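Local coordinates for protein transcriptional regulator, BadM/Rrf2 family (Thermincola potens, PDB 4CIC) that probably binds DNA and regulates transcription as an IscR-type member of the Rrf2 family, using a winged helix-turn-helix domain, at residues M18-Q23 and K33-R38; Q23-G28 and A72-D77. The protein carries 3 engineered substitutions. All blocks are in the same frame, centred on the assembly; numbering follows the deposited sequence.

Contact 1: residues M18-Q23 and K33-R38; sequences MFDLAQ and KSIAER
A side-on salt bridge joins Asp20 to Arg38: two nitrogens of the arginine take one carboxylate oxygen each. Arg38 NE donates to Asp20 OD2 at 2.8 Å, and Arg38 NH2 to Asp20 OD1 at 2.9 Å. Both bonds are nearly straight and both use syn lone pairs; the two planar groups lie only 20° apart, so the pair is close to flat. Asp20 gets there because its CG stands anti to the backbone N (chi1 -176°), which brings the carboxylate up to Arg38. Ile35 lies alongside the ion pair, its CG1 3.4 Å from Asp20 OD1, while its CD1 makes the apolar contact, 3.7 Å from Leu21 CD2. Within its own helix the guanidinium is steadied by Ser34, whose carbonyl O sits 3.4 Å above the centre of one face while its OG takes a weak bond from NH2. Further out, Gln39 NE2 also donates to Asp20 OD2, Leu46 of helix 43-55 touches Ile35, and Leu71 and Val30 touch Leu21. Helix 32-39 opens the helix-turn-helix, and the segment axes of 18-23 and 33-38 run at 110° to each other. Two donors on OD2 and one on OD1 compensate a buried carboxylate, which is therefore likely to stay ionised, and the paired bonds resist rotation of either flat group.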
# COMPACT_ATOMS: atom_id res chain seq x y z
N MET A 18 -14.06 -0.91 14.42
CA MET A 18 -15.30 -0.82 13.66
C MET A 18 -15.86 -2.20 13.41
O MET A 18 -17.08 -2.40 13.45
CB MET A 18 -15.09 -0.08 12.33
CG MET A 18 -14.81 1.42 12.51
SD MET A 18 -16.32 2.28 13.11
CE MET A 18 -17.40 2.09 11.72
N PHE A 19 -14.98 -3.17 13.19
CA PHE A 19 -15.45 -4.54 12.99
C PHE A 19 -16.04 -5.10 14.28
O PHE A 19 -17.06 -5.80 14.26
CB PHE A 19 -14.36 -5.46 12.43
CG PHE A 19 -14.84 -6.85 12.17
CD1 PHE A 19 -15.81 -7.09 11.20
CD2 PHE A 19 -14.38 -7.91 12.92
CE1 PHE A 19 -16.30 -8.39 10.98
CE2 PHE A 19 -14.87 -9.19 12.72
CZ PHE A 19 -15.82 -9.43 11.73
N ASP A 20 -15.40 -4.82 15.41
CA ASP A 20 -15.95 -5.27 16.70
C ASP A 20 -17.35 -4.68 16.88
O ASP A 20 -18.31 -5.40 17.28
CB ASP A 20 -15.01 -4.87 17.84
CG ASP A 20 -15.49 -5.39 19.21
OD1 ASP A 20 -16.49 -4.86 19.74
OD2 ASP A 20 -14.83 -6.31 19.75
N LEU A 21 -17.52 -3.39 16.59
CA LEU A 21 -18.88 -2.82 16.63
C LEU A 21 -19.85 -3.51 15.65
O LEU A 21 -21.01 -3.74 15.98
CB LEU A 21 -18.83 -1.32 16.37
CG LEU A 21 -18.16 -0.50 17.47
CD1 LEU A 21 -17.94 0.94 17.01
CD2 LEU A 21 -19.11 -0.49 18.70
N ALA A 22 -19.37 -3.86 14.46
CA ALA A 22 -20.22 -4.59 13.51
C ALA A 22 -20.69 -5.93 14.08
O ALA A 22 -21.86 -6.33 13.89
CB ALA A 22 -19.48 -4.81 12.15
N GLN A 23 -19.79 -6.62 14.77
CA GLN A 23 -20.09 -7.91 15.40
C GLN A 23 -21.11 -7.79 16.50
O GLN A 23 -21.75 -8.77 16.85
CB GLN A 23 -18.83 -8.55 15.98
CG GLN A 23 -17.90 -9.04 14.86
CD GLN A 23 -16.67 -9.76 15.39
OE1 GLN A 23 -15.80 -9.15 16.03
NE2 GLN A 23 -16.57 -11.06 15.10
N LYS A 33 -14.33 -0.05 26.82
CA LYS A 33 -13.48 -0.99 27.56
C LYS A 33 -13.62 -2.41 27.01
O LYS A 33 -12.63 -3.13 26.87
CB LYS A 33 -13.81 -0.98 29.05
CG LYS A 33 -13.01 -2.00 29.84
CD LYS A 33 -13.49 -2.10 31.28
CE LYS A 33 -12.76 -3.22 32.01
NZ LYS A 33 -13.18 -3.33 33.44
N SER A 34 -14.86 -2.81 26.69
CA SER A 34 -15.09 -4.15 26.17
C SER A 34 -14.45 -4.34 24.80
O SER A 34 -13.93 -5.42 24.49
CB SER A 34 -16.58 -4.50 26.13
OG SER A 34 -17.26 -3.82 25.07
N ILE A 35 -14.48 -3.30 23.97
CA ILE A 35 -13.84 -3.36 22.65
C ILE A 35 -12.33 -3.51 22.82
O ILE A 35 -11.69 -4.36 22.18
CB ILE A 35 -14.14 -2.11 21.81
CG1 ILE A 35 -15.63 -2.06 21.44
CG2 ILE A 35 -13.28 -2.09 20.53
CD1 ILE A 35 -16.05 -0.74 20.78
N ALA A 36 -11.77 -2.70 23.70
CA ALA A 36 -10.32 -2.72 23.93
C ALA A 36 -9.91 -4.08 24.45
O ALA A 36 -8.86 -4.60 24.10
CB ALA A 36 -9.92 -1.63 24.91
N GLU A 37 -10.77 -4.68 25.27
CA GLU A 37 -10.47 -5.97 25.86
C GLU A 37 -10.48 -7.08 24.81
O GLU A 37 -9.61 -7.95 24.79
CB GLU A 37 -11.48 -6.30 26.97
CG GLU A 37 -10.95 -7.22 28.04
CD GLU A 37 -10.33 -6.45 29.19
OE1 GLU A 37 -11.01 -5.56 29.74
OE2 GLU A 37 -9.16 -6.74 29.54
N ARG A 38 -11.48 -7.06 23.94
CA ARG A 38 -11.64 -8.12 22.96
C ARG A 38 -10.59 -8.02 21.86
O ARG A 38 -10.17 -9.03 21.30
CB ARG A 38 -13.02 -8.07 22.32
CG ARG A 38 -14.14 -8.60 23.20
CD ARG A 38 -15.44 -8.66 22.42
NE ARG A 38 -15.94 -7.33 22.09
CZ ARG A 38 -16.72 -6.61 22.89
NH1 ARG A 38 -17.10 -7.10 24.07
NH2 ARG A 38 -17.14 -5.40 22.51

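Contact 2: residues Q23-G28 and A72-D77; sequences QHFGEG and AREPRD
Phe25 reaches over to Glu74 and Pro75, joining the turn after helix 9-23 to the chain that leaves the second wing strand, 68-71, of the winged helix-turn-helix fold. The phenylalanine CG is swung away from its backbone N (chi1 -173°), which carries the ring out to the 72-77 loop. It meets that loop obliquely: Phe25 CD2 lies 3.4 Å from Pro75 CD, Phe25 CE2 is 3.8 Å from Glu74 CA, and CG of Glu74 borders the same part of the ring. Pro75 in turn rests on Leu133 and Leu137 of helix 133-143. With an alanine here, the ring's contacts with Pro75 CD and Glu74 would be lost, and a gap would probably open between the two loops. Beyond its CG the Glu74 chain runs extended to where Glu74 OE1 accepts from Arg76 NE at 2.7 Å, from above the carboxylate plane. The CB of Arg73 points away from 23-28, and the chain then bends round to Asp77. Arg73 NE and Arg73 NH2 both donate to Asp77 O, each at 3.0 Å; that oxygen lies in the guanidinium plane, with NH2 in the carbonyl plane and NE above it.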
# COMPACT_ATOMS: atom_id res chain seq x y z
N GLN A 23 -19.79 -6.62 14.77
CA GLN A 23 -20.09 -7.91 15.40
C GLN A 23 -21.11 -7.79 16.50
O GLN A 23 -21.75 -8.77 16.85
CB GLN A 23 -18.83 -8.55 15.98
CG GLN A 23 -17.90 -9.04 14.86
CD GLN A 23 -16.67 -9.76 15.39
OE1 GLN A 23 -15.80 -9.15 16.03
NE2 GLN A 23 -16.57 -11.06 15.10
N HIS A 24 -21.27 -6.59 17.04
CA HIS A 24 -22.24 -6.39 18.13
C HIS A 24 -23.44 -5.53 17.74
O HIS A 24 -24.25 -5.17 18.60
CB HIS A 24 -21.53 -5.78 19.35
CG HIS A 24 -20.52 -6.70 19.96
ND1 HIS A 24 -19.23 -6.79 19.52
CD2 HIS A 24 -20.64 -7.58 20.99
CE1 HIS A 24 -18.57 -7.69 20.25
NE2 HIS A 24 -19.41 -8.18 21.14
N PHE A 25 -23.57 -5.23 16.46
CA PHE A 25 -24.56 -4.27 15.98
C PHE A 25 -25.98 -4.67 16.35
O PHE A 25 -26.75 -3.85 16.81
CB PHE A 25 -24.42 -4.10 14.46
CG PHE A 25 -25.29 -3.01 13.86
CD1 PHE A 25 -25.28 -1.73 14.38
CD2 PHE A 25 -26.05 -3.28 12.74
CE1 PHE A 25 -26.07 -0.73 13.80
CE2 PHE A 25 -26.82 -2.29 12.14
CZ PHE A 25 -26.83 -1.01 12.68
N GLY A 26 -26.32 -5.93 16.13
CA GLY A 26 -27.66 -6.41 16.43
C GLY A 26 -27.97 -6.40 17.91
O GLY A 26 -29.09 -6.09 18.34
N GLU A 27 -26.97 -6.74 18.71
CA GLU A 27 -27.18 -6.89 20.14
C GLU A 27 -27.28 -5.55 20.84
O GLU A 27 -27.88 -5.45 21.91
CB GLU A 27 -26.06 -7.73 20.75
CG GLU A 27 -26.17 -9.20 20.39
CD GLU A 27 -25.16 -10.05 21.13
OE1 GLU A 27 -24.17 -9.49 21.64
OE2 GLU A 27 -25.36 -11.28 21.20
N GLY A 28 -26.70 -4.51 20.25
CA GLY A 28 -26.78 -3.18 20.82
C GLY A 28 -25.45 -2.63 21.30
O GLY A 28 -24.40 -3.19 21.03
N ALA A 72 -23.17 3.79 13.53
CA ALA A 72 -24.18 4.79 13.16
C ALA A 72 -24.79 4.55 11.77
O ALA A 72 -25.74 5.23 11.38
CB ALA A 72 -23.57 6.18 13.24
N ARG A 73 -24.22 3.59 11.04
CA ARG A 73 -24.76 3.09 9.77
C ARG A 73 -24.70 1.57 9.82
O ARG A 73 -23.91 1.02 10.58
CB ARG A 73 -23.91 3.56 8.58
CG ARG A 73 -23.74 5.06 8.47
CD ARG A 73 -23.68 5.49 7.01
NE ARG A 73 -22.52 4.95 6.28
CZ ARG A 73 -21.36 5.58 6.18
NH1 ARG A 73 -21.18 6.75 6.78
NH2 ARG A 73 -20.36 5.03 5.47
N GLU A 74 -25.50 0.90 9.00
CA GLU A 74 -25.52 -0.56 8.97
C GLU A 74 -24.20 -1.02 8.37
O GLU A 74 -23.64 -0.31 7.56
CB GLU A 74 -26.66 -1.08 8.11
CG GLU A 74 -28.07 -0.87 8.74
CD GLU A 74 -29.21 -1.14 7.76
OE1 GLU A 74 -29.19 -2.18 7.07
OE2 GLU A 74 -30.13 -0.30 7.69
N PRO A 75 -23.70 -2.19 8.78
CA PRO A 75 -22.40 -2.64 8.25
C PRO A 75 -22.37 -2.71 6.72
O PRO A 75 -21.29 -2.45 6.14
CB PRO A 75 -22.22 -4.03 8.88
CG PRO A 75 -23.01 -3.93 10.22
CD PRO A 75 -24.18 -3.05 9.88
N ARG A 76 -23.48 -3.02 6.08
CA ARG A 76 -23.50 -3.11 4.61
C ARG A 76 -23.29 -1.75 3.94
O ARG A 76 -22.95 -1.69 2.75
CB ARG A 76 -24.81 -3.74 4.12
CG ARG A 76 -26.03 -2.90 4.41
CD ARG A 76 -27.34 -3.69 4.23
NE ARG A 76 -28.47 -2.79 4.50
CZ ARG A 76 -29.13 -2.13 3.55
NH1 ARG A 76 -28.79 -2.29 2.28
NH2 ARG A 76 -30.12 -1.32 3.88
N ASP A 77 -23.49 -0.67 4.70
CA ASP A 77 -23.31 0.69 4.19
C ASP A 77 -22.00 1.33 4.65
O ASP A 77 -21.84 2.55 4.57
CB ASP A 77 -24.49 1.58 4.61
CG ASP A 77 -25.81 1.14 3.98
OD1 ASP A 77 -25.80 0.74 2.79
OD2 ASP A 77 -26.86 1.19 4.66

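In the fold
Contacts 1 and 2 have centres about 12 Å apart and share Gln23. Along the chain their segments alternate: 18-23, 23-28, 33-38, then 72-77 beyond the wing hairpin of strands 59-62 and 68-71. Helix 9-23 and the turn after it thus meet the helix-turn-helix through contact 1 and the exit from the wing through contact 2. The two also touch directly: Arg38 NE packs 3.2 Å from His24 CE1, and Ala22 CB lies against Pro75 CG. Phe19, on the same helix, packs on helix 133-143 and on Val112 of the second subunit, so helix 9-23 also borders the second subunit; in this family the helix-turn-helix and wing probably bind DNA.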